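Local coordinates for protein transcriptional regulator, SorC family (Enterococcus faecalis, PDB 2O0M) that probably binds DNA to regulate transcription and probably binds a carbohydrate effector, perhaps a phosphorylated sugar, at residues I180-S185 with L247-R252; V261-K266 with V283-P288; C110-G115 with A334-I339. All coordinates share one frame; numbering follows the deposited sequence.

Contact 1: I180-S185 with L247-R252; sequences IGEAVS and LHMAAR. With PO4 (phosphate ion), chain B.
R252, on helix 247-252, meets the loop carboxylate of E182 side-on, in a salt bridge of two nitrogens. R252 NE uses the syn lone pair of E182 OE1 at 2.9 Å, with that oxygen lying somewhat out of the guanidinium plane. R252 NH2 makes a nearly straight bond (174°) to E182 OE2 at 3.0 Å, arriving from above the carboxylate plane. The carboxylate and guanidinium planes stand 50° apart. A bend at chi3 (77°) lets the otherwise extended arginine bring its NE edge to the acid. E182 OE2 has a second salt bridge to R253 NE.

The guanidinium's far edge serves a phosphate ion: R252 NH1 donates to phosphate O4 at 2.8 Å and R252 NH2, shared between the two anions, to phosphate O3 at 3.0 Å. The selenium of M249 (selenomethionine) lies 3.7 Å from phosphate O3; K312 NZ and T153 OG1 also hydrogen-bond the ion.

One water joins the backbones, donating to G181 O at 2.7 Å and to R252 O at 2.8 Å.

Held by E182, R252 probably keeps its remaining N-H groups aimed at the anion. The phosphate probably came from the crystallisation liquor, but its setting is consistent with a phosphorylated-sugar pocket.

Contact 2: V261-K266 with V283-P288; sequences VMLKQK and VVYKIP
The carbonyl oxygen of V284 is tied to the end of K266 through a water that donates to V284 O at 2.6 Å and accepts from K266 NZ at 2.7 Å. The aliphatic part of the lysine runs past the same carbonyl, its CD 3.7 Å from V284 O. Nearer the helix, K266 CB meets V284 CB at 3.9 Å, and the methyl CG1 of V284 rests 3.7 Å from K266 O. K266 is the first residue to leave helical geometry, so the valine packs against the very end of the helix.

One turn back, two side chains close on Y285. M262 (selenomethionine) runs extended through its first two torsions and bends at the third, which brings its methyl CE to 3.8 Å from CE1 of the tyrosine. Its selenium lies 5.3 Å from the ring centroid, 44° off the normal, an oblique Met-aromatic contact. L263 CD2 touches Y285 CB at 3.9 Å, its chain crossing the tyrosine at about a right angle. The hydroxyl of Y285 is hydrogen-bonded to E259 OE2, farther back along the same helix.

Strand 283-286 pairs antiparallel with strand 275-277, where F276 contacts both V284 and L263. Helix 257-265 packs on these strands and also against helix 246-252, L263 touching L247 and A250.

Contact 3: C110-G115 with A334-I339; sequences CIVVAG and AAANEI
V112 points its side chain from strand 110-113 at A336 on helix 334-339, and the two methyls share one target. The CB of V112 is still 4.9 Å from A336 CB. Beyond it the valine forks: CG1, anti to the backbone N (chi1 177°), comes within 4.3 Å of A336 CB, and CG2 on the other branch within 4.2 Å of that same A336 CB. The alanine methyl thus faces the cleft of the fork, in loose van der Waals contact with both tips. T331 of the neighbouring strand touches V112 as well, and I97 of helix 96-105 packs on A336.

Where the strand has given way to a loop, the contact becomes polar. A334 N donates to G115 O at 3.2 Å, a fairly long bond with an N-H...O angle of 146° and the donor tilted 25° from the carbonyl plane. The CB of A334 stays beside that oxygen, 3.9 Å from G115 O. G115 has a positive phi and an extended psi, a conformation natural to glycine, and its own N is hydrogen-bonded to E333 OE1. Residues at the start of the helix therefore hold the glycine from both its amide and its carbonyl.

In a Rossmann-like arrangement, the helix follows strand 328-332, which pairs in parallel with strand 109-113. Helix 122-138 covers I111 and V113, whose side chains leave the strand on the opposite face from V112.

The first turn of a helix has amides without acceptors inside the helix. G115 O supplies one for A334 N and D332 OD1 another for A335 N, so this contact couples light apolar packing to an acceptor for one amide of the first turn.

From the N terminus the chain enters contact 3 on strand 109-113, and this contact closes last, tying the first modelled strand to the last helix, 333-339. Its loop of 218 residues encloses the other two contacts. Contact 1 opens in the loop after strand 169-175 and joins it to helix 246-252. Contact 2 then joins helix 257-265 to strand 283-286, so these two follow in series without crossing. They also touch, I180 packing on I287 and A250 on L263. Contact 3 lies apart, its centre about 25 Å from that of contact 1 and about 28 Å from that of contact 2, although contacts 2 and 3 reach the same sheet.

Contact 1: I180-S185 with L247-R252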
ATOM      1  N   ILE A 180       6.979  -9.513  -5.123  1.00 12.92           N
ATOM      2  CA  ILE A 180       6.381  -9.535  -3.792  1.00 13.00           C
ATOM      3  C   ILE A 180       5.838 -10.908  -3.394  1.00 12.99           C
ATOM      4  O   ILE A 180       5.745 -11.213  -2.206  1.00 14.04           O
ATOM      5  CB  ILE A 180       5.279  -8.456  -3.682  1.00 12.70           C
ATOM      6  CG1 ILE A 180       5.896  -7.054  -3.799  1.00 13.88           C
ATOM      7  CG2 ILE A 180       4.478  -8.597  -2.383  1.00 12.71           C
ATOM      8  CD1 ILE A 180       6.739  -6.632  -2.623  1.00 14.18           C
ATOM      9  N   GLY A 181       5.463 -11.726  -4.373  1.00 12.64           N
ATOM     10  CA  GLY A 181       5.022 -13.094  -4.105  1.00 12.55           C
ATOM     11  C   GLY A 181       3.515 -13.296  -3.954  1.00 12.37           C
ATOM     12  O   GLY A 181       3.072 -14.367  -3.531  1.00 12.68           O
ATOM     13  N   GLU A 182       2.715 -12.295  -4.308  1.00 12.38           N
ATOM     14  CA  GLU A 182       1.262 -12.467  -4.243  1.00 12.54           C
ATOM     15  C   GLU A 182       0.716 -13.244  -5.441  1.00 13.19           C
ATOM     16  O   GLU A 182       1.365 -13.345  -6.475  1.00 14.12           O
ATOM     17  CB  GLU A 182       0.532 -11.131  -4.179  1.00 11.82           C
ATOM     18  CG  GLU A 182       0.841 -10.294  -2.955  1.00 10.75           C
ATOM     19  CD  GLU A 182       0.224 -10.792  -1.651  1.00 10.64           C
ATOM     20  OE1 GLU A 182      -0.433 -11.848  -1.598  1.00 10.46           O
ATOM     21  OE2 GLU A 182       0.410 -10.083  -0.656  1.00 10.21           O
ATOM     22  N   ALA A 183      -0.495 -13.762  -5.276  1.00 13.89           N
ATOM     23  CA  ALA A 183      -1.253 -14.350  -6.385  1.00 14.29           C
ATOM     24  C   ALA A 183      -1.813 -13.267  -7.307  1.00 14.21           C
ATOM     25  O   ALA A 183      -1.969 -12.113  -6.911  1.00 13.86           O
ATOM     26  CB  ALA A 183      -2.369 -15.216  -5.854  1.00 14.51           C
ATOM     27  N   VAL A 184      -2.110 -13.638  -8.549  1.00 14.61           N
ATOM     28  CA  VAL A 184      -2.560 -12.658  -9.546  1.00 15.13           C
ATOM     29  C   VAL A 184      -3.749 -11.804  -9.113  1.00 15.07           C
ATOM     30  O   VAL A 184      -3.805 -10.619  -9.438  1.00 15.88           O
ATOM     31  CB  VAL A 184      -2.872 -13.318 -10.931  1.00 15.75           C
ATOM     32  CG1 VAL A 184      -1.606 -13.857 -11.537  1.00 16.74           C
ATOM     33  CG2 VAL A 184      -3.916 -14.407 -10.809  1.00 17.66           C
ATOM     34  N   SER A 185      -4.696 -12.378  -8.379  1.00 14.69           N
ATOM     35  CA  SER A 185      -5.896 -11.637  -8.005  1.00 14.66           C
ATOM     36  C   SER A 185      -5.603 -10.418  -7.127  1.00 13.72           C
ATOM     37  O   SER A 185      -6.395  -9.471  -7.102  1.00 14.20           O
ATOM     38  CB  SER A 185      -6.899 -12.544  -7.279  1.00 14.93           C
ATOM     39  OG  SER A 185      -6.293 -13.160  -6.149  1.00 18.32           O
ATOM     40  N   LEU A 247       3.093 -12.132   9.816  1.00 11.60           N
ATOM     41  CA  LEU A 247       3.208 -13.576   9.595  1.00 12.49           C
ATOM     42  C   LEU A 247       2.203 -14.078   8.566  1.00 12.79           C
ATOM     43  O   LEU A 247       2.519 -14.957   7.757  1.00 13.76           O
ATOM     44  CB  LEU A 247       3.119 -14.352  10.914  1.00 12.03           C
ATOM     45  CG  LEU A 247       4.248 -13.997  11.895  1.00 12.50           C
ATOM     46  CD1 LEU A 247       4.211 -14.934  13.091  1.00 13.90           C
ATOM     47  CD2 LEU A 247       5.637 -14.071  11.245  1.00 12.70           C
ATOM     48  N   HIS A 248       0.998 -13.511   8.589  1.00 14.11           N
ATOM     49  CA  HIS A 248      -0.017 -13.807   7.584  1.00 14.69           C
ATOM     50  C   HIS A 248       0.488 -13.472   6.179  1.00 14.38           C
ATOM     51  O   HIS A 248       0.307 -14.264   5.251  1.00 13.75           O
ATOM     52  CB  HIS A 248      -1.301 -13.027   7.891  1.00 15.85           C
ATOM     53  CG  HIS A 248      -2.513 -13.542   7.175  1.00 18.52           C
ATOM     54  ND1 HIS A 248      -3.015 -12.946   6.038  1.00 21.00           N
ATOM     55  CD2 HIS A 248      -3.336 -14.581   7.450  1.00 20.58           C
ATOM     56  CE1 HIS A 248      -4.084 -13.610   5.631  1.00 20.32           C
ATOM     57  NE2 HIS A 248      -4.303 -14.603   6.473  1.00 21.94           N
HETATM   58  N   MSE A 249       1.147 -12.319   6.028  1.00 14.00           N
HETATM   59  CA  MSE A 249       1.742 -11.927   4.744  1.00 14.39           C
HETATM   60  C   MSE A 249       2.806 -12.908   4.307  1.00 13.21           C
HETATM   61  O   MSE A 249       2.840 -13.314   3.157  1.00 12.82           O
HETATM   62  CB  MSE A 249       2.396 -10.528   4.796  1.00 15.21           C
HETATM   63  CG  MSE A 249       1.473  -9.355   4.915  1.00 17.53           C
HETATM   64 SE   MSE A 249       0.179  -9.160   3.468  1.00 25.61          SE
HETATM   65  CE  MSE A 249       0.970  -9.997   2.216  1.00 23.06           C
ATOM     66  N   ALA A 250       3.679 -13.291   5.232  1.00 12.56           N
ATOM     67  CA  ALA A 250       4.764 -14.206   4.913  1.00 12.56           C
ATOM     68  C   ALA A 250       4.250 -15.556   4.409  1.00 12.16           C
ATOM     69  O   ALA A 250       4.789 -16.120   3.457  1.00 12.45           O
ATOM     70  CB  ALA A 250       5.677 -14.393   6.130  1.00 12.74           C
ATOM     71  N   ALA A 251       3.201 -16.069   5.043  1.00 11.33           N
ATOM     72  CA  ALA A 251       2.594 -17.323   4.615  1.00 11.75           C
ATOM     73  C   ALA A 251       1.875 -17.182   3.272  1.00 11.52           C
ATOM     74  O   ALA A 251       2.032 -18.025   2.378  1.00 11.54           O
ATOM     75  CB  ALA A 251       1.623 -17.814   5.667  1.00 12.30           C
ATOM     76  N   ARG A 252       1.085 -16.123   3.127  1.00 11.22           N
ATOM     77  CA  ARG A 252       0.312 -15.945   1.897  1.00 10.75           C
ATOM     78  C   ARG A 252       1.219 -15.815   0.674  1.00 10.51           C
ATOM     79  O   ARG A 252       0.915 -16.352  -0.406  1.00 10.22           O
ATOM     80  CB  ARG A 252      -0.604 -14.728   1.980  1.00 10.62           C
ATOM     81  CG  ARG A 252      -1.564 -14.657   0.828  1.00 11.42           C
ATOM     82  CD  ARG A 252      -2.606 -13.590   1.054  1.00 10.57           C
ATOM     83  NE  ARG A 252      -2.072 -12.255   0.818  1.00 10.61           N
ATOM     84  CZ  ARG A 252      -2.643 -11.133   1.247  1.00 10.20           C
ATOM     85  NH1 ARG A 252      -3.773 -11.164   1.971  1.00 11.06           N
ATOM     86  NH2 ARG A 252      -2.090  -9.972   0.956  1.00 11.75           N
TER
HETATM   87  P   PO4 B 401      -4.183  -7.410   3.124  1.00 17.36           P
HETATM   88  O1  PO4 B 401      -3.900  -7.374   4.581  1.00 19.86           O
HETATM   89  O2  PO4 B 401      -5.058  -6.296   2.683  1.00 17.99           O
HETATM   90  O3  PO4 B 401      -2.895  -7.480   2.365  1.00 22.36           O
HETATM   91  O4  PO4 B 401      -4.860  -8.707   2.803  1.00 21.83           O
HETATM   92  O   HOH W   1       0.950 -15.997  -3.182  1.00 37.84           O

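Contact 2: V261-K266 with V283-P288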
ATOM      1  N   VAL A 261      10.576 -18.643   9.728  1.00 16.64           N
ATOM      2  CA  VAL A 261      11.095 -18.894  11.069  1.00 17.28           C
ATOM      3  C   VAL A 261      11.799 -17.649  11.617  1.00 18.11           C
ATOM      4  O   VAL A 261      11.615 -17.304  12.781  1.00 17.68           O
ATOM      5  CB  VAL A 261      12.042 -20.104  11.092  1.00 17.29           C
ATOM      6  CG1 VAL A 261      12.747 -20.211  12.451  1.00 17.75           C
ATOM      7  CG2 VAL A 261      11.257 -21.367  10.796  1.00 15.61           C
HETATM    8  N   MSE A 262      12.581 -16.984  10.765  1.00 19.41           N
HETATM    9  CA  MSE A 262      13.296 -15.751  11.134  1.00 20.78           C
HETATM   10  C   MSE A 262      12.282 -14.654  11.542  1.00 19.80           C
HETATM   11  O   MSE A 262      12.456 -13.973  12.552  1.00 19.09           O
HETATM   12  CB  MSE A 262      14.237 -15.313   9.980  1.00 20.73           C
HETATM   13  CG  MSE A 262      15.339 -14.280  10.324  1.00 22.43           C
HETATM   14 SE   MSE A 262      16.832 -14.004   8.959  1.00 31.78          SE
HETATM   15  CE  MSE A 262      15.974 -14.631   7.351  1.00 30.27           C
ATOM     16  N   LEU A 263      11.200 -14.502  10.786  1.00 19.30           N
ATOM     17  CA  LEU A 263      10.204 -13.470  11.101  1.00 20.15           C
ATOM     18  C   LEU A 263       9.498 -13.704  12.435  1.00 20.80           C
ATOM     19  O   LEU A 263       9.224 -12.761  13.176  1.00 21.04           O
ATOM     20  CB  LEU A 263       9.169 -13.363   9.977  1.00 19.00           C
ATOM     21  CG  LEU A 263       9.669 -12.679   8.703  1.00 17.06           C
ATOM     22  CD1 LEU A 263       8.651 -12.845   7.607  1.00 14.75           C
ATOM     23  CD2 LEU A 263       9.983 -11.201   8.921  1.00 15.38           C
ATOM     24  N   LYS A 264       9.207 -14.964  12.733  1.00 22.12           N
ATOM     25  CA  LYS A 264       8.629 -15.341  14.018  1.00 23.37           C
ATOM     26  C   LYS A 264       9.531 -14.971  15.184  1.00 23.91           C
ATOM     27  O   LYS A 264       9.082 -14.402  16.186  1.00 23.65           O
ATOM     28  CB  LYS A 264       8.413 -16.845  14.061  1.00 23.68           C
ATOM     29  CG  LYS A 264       7.103 -17.284  13.521  1.00 24.90           C
ATOM     30  CD  LYS A 264       7.158 -18.763  13.254  1.00 25.85           C
ATOM     31  CE  LYS A 264       7.232 -19.012  11.801  1.00 27.91           C
ATOM     32  NZ  LYS A 264       5.920 -18.747  11.214  1.00 29.35           N
ATOM     33  N   GLN A 265      10.806 -15.311  15.064  1.00 24.54           N
ATOM     34  CA  GLN A 265      11.716 -15.091  16.180  1.00 25.32           C
ATOM     35  C   GLN A 265      12.122 -13.629  16.333  1.00 24.98           C
ATOM     36  O   GLN A 265      12.489 -13.218  17.431  1.00 24.85           O
ATOM     37  CB  GLN A 265      12.921 -16.034  16.139  1.00 25.70           C
ATOM     38  CG  GLN A 265      13.855 -15.896  14.969  1.00 26.78           C
ATOM     39  CD  GLN A 265      14.580 -17.205  14.644  1.00 27.07           C
ATOM     40  OE1 GLN A 265      14.464 -18.209  15.362  1.00 31.97           O
ATOM     41  NE2 GLN A 265      15.335 -17.197  13.561  1.00 28.62           N
ATOM     42  N   LYS A 266      12.022 -12.838  15.260  1.00 24.59           N
ATOM     43  CA  LYS A 266      12.231 -11.382  15.361  1.00 24.42           C
ATOM     44  C   LYS A 266      10.931 -10.634  15.700  1.00 23.68           C
ATOM     45  O   LYS A 266      10.902  -9.404  15.712  1.00 23.47           O
ATOM     46  CB  LYS A 266      12.885 -10.809  14.096  1.00 24.89           C
ATOM     47  CG  LYS A 266      14.192 -11.500  13.708  1.00 25.63           C
ATOM     48  CD  LYS A 266      15.219 -10.544  13.141  1.00 25.84           C
ATOM     49  CE  LYS A 266      16.237 -11.263  12.253  1.00 27.48           C
ATOM     50  NZ  LYS A 266      17.583 -10.621  12.312  1.00 27.79           N
ATOM     51  N   VAL A 283      12.456  -2.008  11.594  1.00 19.63           N
ATOM     52  CA  VAL A 283      12.525  -2.930  10.463  1.00 19.35           C
ATOM     53  C   VAL A 283      13.373  -4.126  10.886  1.00 19.08           C
ATOM     54  O   VAL A 283      14.573  -3.985  11.139  1.00 18.98           O
ATOM     55  CB  VAL A 283      13.134  -2.263   9.210  1.00 19.15           C
ATOM     56  CG1 VAL A 283      13.336  -3.269   8.074  1.00 19.10           C
ATOM     57  CG2 VAL A 283      12.251  -1.113   8.744  1.00 18.87           C
ATOM     58  N   VAL A 284      12.734  -5.289  10.990  1.00 18.43           N
ATOM     59  CA  VAL A 284      13.426  -6.533  11.386  1.00 18.38           C
ATOM     60  C   VAL A 284      13.866  -7.375  10.180  1.00 18.20           C
ATOM     61  O   VAL A 284      14.742  -8.246  10.304  1.00 18.64           O
ATOM     62  CB  VAL A 284      12.552  -7.395  12.328  1.00 18.30           C
ATOM     63  CG1 VAL A 284      12.234  -6.633  13.607  1.00 18.64           C
ATOM     64  CG2 VAL A 284      11.268  -7.846  11.650  1.00 18.49           C
ATOM     65  N   TYR A 285      13.264  -7.110   9.019  1.00 17.20           N
ATOM     66  CA  TYR A 285      13.625  -7.792   7.771  1.00 16.88           C
ATOM     67  C   TYR A 285      13.073  -7.050   6.554  1.00 16.41           C
ATOM     68  O   TYR A 285      12.050  -6.368   6.643  1.00 15.51           O
ATOM     69  CB  TYR A 285      13.082  -9.220   7.781  1.00 16.49           C
ATOM     70  CG  TYR A 285      13.568 -10.098   6.649  1.00 16.17           C
ATOM     71  CD1 TYR A 285      14.907 -10.483   6.565  1.00 16.54           C
ATOM     72  CD2 TYR A 285      12.691 -10.578   5.683  1.00 15.05           C
ATOM     73  CE1 TYR A 285      15.358 -11.294   5.543  1.00 16.33           C
ATOM     74  CE2 TYR A 285      13.134 -11.395   4.650  1.00 15.65           C
ATOM     75  CZ  TYR A 285      14.475 -11.751   4.588  1.00 15.28           C
ATOM     76  OH  TYR A 285      14.943 -12.567   3.583  1.00 16.39           O
ATOM     77  N   LYS A 286      13.766  -7.188   5.425  1.00 16.52           N
ATOM     78  CA  LYS A 286      13.260  -6.709   4.138  1.00 16.96           C
ATOM     79  C   LYS A 286      13.596  -7.693   3.018  1.00 16.21           C
ATOM     80  O   LYS A 286      14.663  -8.320   3.010  1.00 15.81           O
ATOM     81  CB  LYS A 286      13.797  -5.314   3.817  1.00 17.31           C
ATOM     82  CG  LYS A 286      15.297  -5.253   3.594  1.00 19.45           C
ATOM     83  CD  LYS A 286      15.789  -3.817   3.560  1.00 20.13           C
ATOM     84  CE  LYS A 286      17.296  -3.760   3.321  1.00 22.31           C
ATOM     85  NZ  LYS A 286      17.738  -2.357   3.061  1.00 24.80           N
ATOM     86  N   ILE A 287      12.669  -7.846   2.084  1.00 15.29           N
ATOM     87  CA  ILE A 287      12.891  -8.715   0.927  1.00 15.70           C
ATOM     88  C   ILE A 287      13.722  -7.954  -0.106  1.00 15.63           C
ATOM     89  O   ILE A 287      13.834  -6.723  -0.027  1.00 15.07           O
ATOM     90  CB  ILE A 287      11.564  -9.218   0.306  1.00 15.39           C
ATOM     91  CG1 ILE A 287      10.721  -8.047  -0.231  1.00 15.92           C
ATOM     92  CG2 ILE A 287      10.775 -10.038   1.339  1.00 16.17           C
ATOM     93  CD1 ILE A 287       9.533  -8.479  -1.029  1.00 16.35           C
ATOM     94  N   PRO A 288      14.329  -8.673  -1.070  1.00 16.03           N
ATOM     95  CA  PRO A 288      15.083  -7.945  -2.094  1.00 16.07           C
ATOM     96  C   PRO A 288      14.220  -6.915  -2.832  1.00 15.99           C
ATOM     97  O   PRO A 288      13.077  -7.196  -3.187  1.00 15.57           O
ATOM     98  CB  PRO A 288      15.578  -9.062  -3.020  1.00 16.37           C
ATOM     99  CG  PRO A 288      15.642 -10.265  -2.134  1.00 16.31           C
ATOM    100  CD  PRO A 288      14.409 -10.130  -1.277  1.00 16.31           C
TER
HETATM  101  O   HOH W   2      17.341  -8.454  10.678  1.00 82.88           O

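Contact 3: C110-G115 with A334-I339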
ATOM      1  N   CYS A 110      -6.479  11.513   9.353  1.00 16.58           N
ATOM      2  CA  CYS A 110      -7.008  10.172   9.466  1.00 16.28           C
ATOM      3  C   CYS A 110      -8.492  10.264   9.141  1.00 16.52           C
ATOM      4  O   CYS A 110      -9.188  11.143   9.656  1.00 16.92           O
ATOM      5  CB  CYS A 110      -6.781   9.592  10.861  1.00 16.04           C
ATOM      6  SG  CYS A 110      -7.460   7.930  11.044  1.00 16.11           S
ATOM      7  N   ILE A 111      -8.951   9.393   8.249  1.00 16.03           N
ATOM      8  CA  ILE A 111     -10.370   9.254   7.938  1.00 16.53           C
ATOM      9  C   ILE A 111     -10.833   7.938   8.540  1.00 15.91           C
ATOM     10  O   ILE A 111     -10.284   6.891   8.229  1.00 15.21           O
ATOM     11  CB  ILE A 111     -10.632   9.265   6.423  1.00 16.61           C
ATOM     12  CG1 ILE A 111     -10.188  10.605   5.840  1.00 18.88           C
ATOM     13  CG2 ILE A 111     -12.121   9.037   6.137  1.00 16.29           C
ATOM     14  CD1 ILE A 111      -9.992  10.611   4.342  1.00 18.81           C
ATOM     15  N   VAL A 112     -11.837   8.003   9.412  1.00 15.51           N
ATOM     16  CA  VAL A 112     -12.364   6.820  10.081  1.00 15.83           C
ATOM     17  C   VAL A 112     -13.759   6.514   9.524  1.00 15.96           C
ATOM     18  O   VAL A 112     -14.715   7.268   9.743  1.00 15.72           O
ATOM     19  CB  VAL A 112     -12.451   7.007  11.614  1.00 15.54           C
ATOM     20  CG1 VAL A 112     -13.076   5.786  12.264  1.00 15.80           C
ATOM     21  CG2 VAL A 112     -11.077   7.274  12.212  1.00 14.37           C
ATOM     22  N   VAL A 113     -13.857   5.416   8.786  1.00 15.61           N
ATOM     23  CA  VAL A 113     -15.106   4.991   8.170  1.00 16.08           C
ATOM     24  C   VAL A 113     -15.941   4.210   9.180  1.00 16.17           C
ATOM     25  O   VAL A 113     -15.405   3.431   9.974  1.00 14.69           O
ATOM     26  CB  VAL A 113     -14.820   4.125   6.918  1.00 16.21           C
ATOM     27  CG1 VAL A 113     -16.104   3.537   6.332  1.00 17.54           C
ATOM     28  CG2 VAL A 113     -14.078   4.961   5.873  1.00 15.87           C
ATOM     29  N   ALA A 114     -17.258   4.413   9.127  1.00 16.43           N
ATOM     30  CA  ALA A 114     -18.158   3.740  10.043  1.00 16.98           C
ATOM     31  C   ALA A 114     -18.043   2.241   9.853  1.00 16.48           C
ATOM     32  O   ALA A 114     -18.021   1.755   8.726  1.00 15.65           O
ATOM     33  CB  ALA A 114     -19.607   4.191   9.819  1.00 17.35           C
ATOM     34  N   GLY A 115     -17.975   1.519  10.967  1.00 16.15           N
ATOM     35  CA  GLY A 115     -18.089   0.075  10.949  1.00 15.97           C
ATOM     36  C   GLY A 115     -16.788  -0.671  11.158  1.00 15.23           C
ATOM     37  O   GLY A 115     -15.791  -0.112  11.620  1.00 14.83           O
ATOM     38  N   ALA A 334     -13.531   0.105  13.849  1.00 12.12           N
ATOM     39  CA  ALA A 334     -13.078  -1.065  14.588  1.00 11.89           C
ATOM     40  C   ALA A 334     -11.581  -0.976  14.881  1.00 12.43           C
ATOM     41  O   ALA A 334     -11.138  -1.246  15.998  1.00 12.08           O
ATOM     42  CB  ALA A 334     -13.419  -2.320  13.850  1.00 12.13           C
ATOM     43  N   ALA A 335     -10.803  -0.552  13.894  1.00 12.00           N
ATOM     44  CA  ALA A 335      -9.365  -0.391  14.099  1.00 12.62           C
ATOM     45  C   ALA A 335      -9.064   0.757  15.064  1.00 12.64           C
ATOM     46  O   ALA A 335      -8.277   0.600  15.993  1.00 13.27           O
ATOM     47  CB  ALA A 335      -8.658  -0.167  12.774  1.00 12.21           C
ATOM     48  N   ALA A 336      -9.703   1.897  14.835  1.00 13.21           N
ATOM     49  CA  ALA A 336      -9.486   3.085  15.646  1.00 13.91           C
ATOM     50  C   ALA A 336      -9.851   2.855  17.112  1.00 14.53           C
ATOM     51  O   ALA A 336      -9.070   3.187  17.999  1.00 14.50           O
ATOM     52  CB  ALA A 336     -10.272   4.263  15.078  1.00 13.69           C
ATOM     53  N   ASN A 337     -11.038   2.311  17.371  1.00 15.37           N
ATOM     54  CA  ASN A 337     -11.451   2.031  18.754  1.00 15.86           C
ATOM     55  C   ASN A 337     -10.433   1.140  19.474  1.00 16.29           C
ATOM     56  O   ASN A 337     -10.118   1.364  20.638  1.00 16.70           O
ATOM     57  CB  ASN A 337     -12.834   1.370  18.807  1.00 16.58           C
ATOM     58  CG  ASN A 337     -13.968   2.325  18.468  1.00 17.39           C
ATOM     59  OD1 ASN A 337     -13.842   3.548  18.593  1.00 19.90           O
ATOM     60  ND2 ASN A 337     -15.098   1.761  18.052  1.00 18.16           N
ATOM     61  N   GLU A 338      -9.895   0.147  18.771  1.00 16.22           N
ATOM     62  CA  GLU A 338      -8.920  -0.764  19.367  1.00 16.33           C
ATOM     63  C   GLU A 338      -7.598  -0.064  19.660  1.00 17.14           C
ATOM     64  O   GLU A 338      -7.027  -0.203  20.743  1.00 16.77           O
ATOM     65  CB  GLU A 338      -8.692  -1.971  18.453  1.00 16.02           C
ATOM     66  CG  GLU A 338      -7.659  -2.960  18.966  1.00 15.64           C
ATOM     67  CD  GLU A 338      -8.083  -3.710  20.222  1.00 16.20           C
ATOM     68  OE1 GLU A 338      -9.259  -3.608  20.662  1.00 14.96           O
ATOM     69  OE2 GLU A 338      -7.226  -4.429  20.770  1.00 16.15           O
ATOM     70  N   ILE A 339      -7.114   0.704  18.695  1.00 17.09           N
ATOM     71  CA  ILE A 339      -5.869   1.441  18.861  1.00 17.46           C
ATOM     72  C   ILE A 339      -5.949   2.446  20.018  1.00 18.02           C
ATOM     73  O   ILE A 339      -4.989   2.605  20.760  1.00 17.63           O
ATOM     74  CB  ILE A 339      -5.481   2.159  17.544  1.00 17.36           C
ATOM     75  CG1 ILE A 339      -5.081   1.124  16.479  1.00 16.10           C
ATOM     76  CG2 ILE A 339      -4.336   3.150  17.773  1.00 17.63           C
ATOM     77  CD1 ILE A 339      -5.072   1.642  15.034  1.00 16.23           C
TER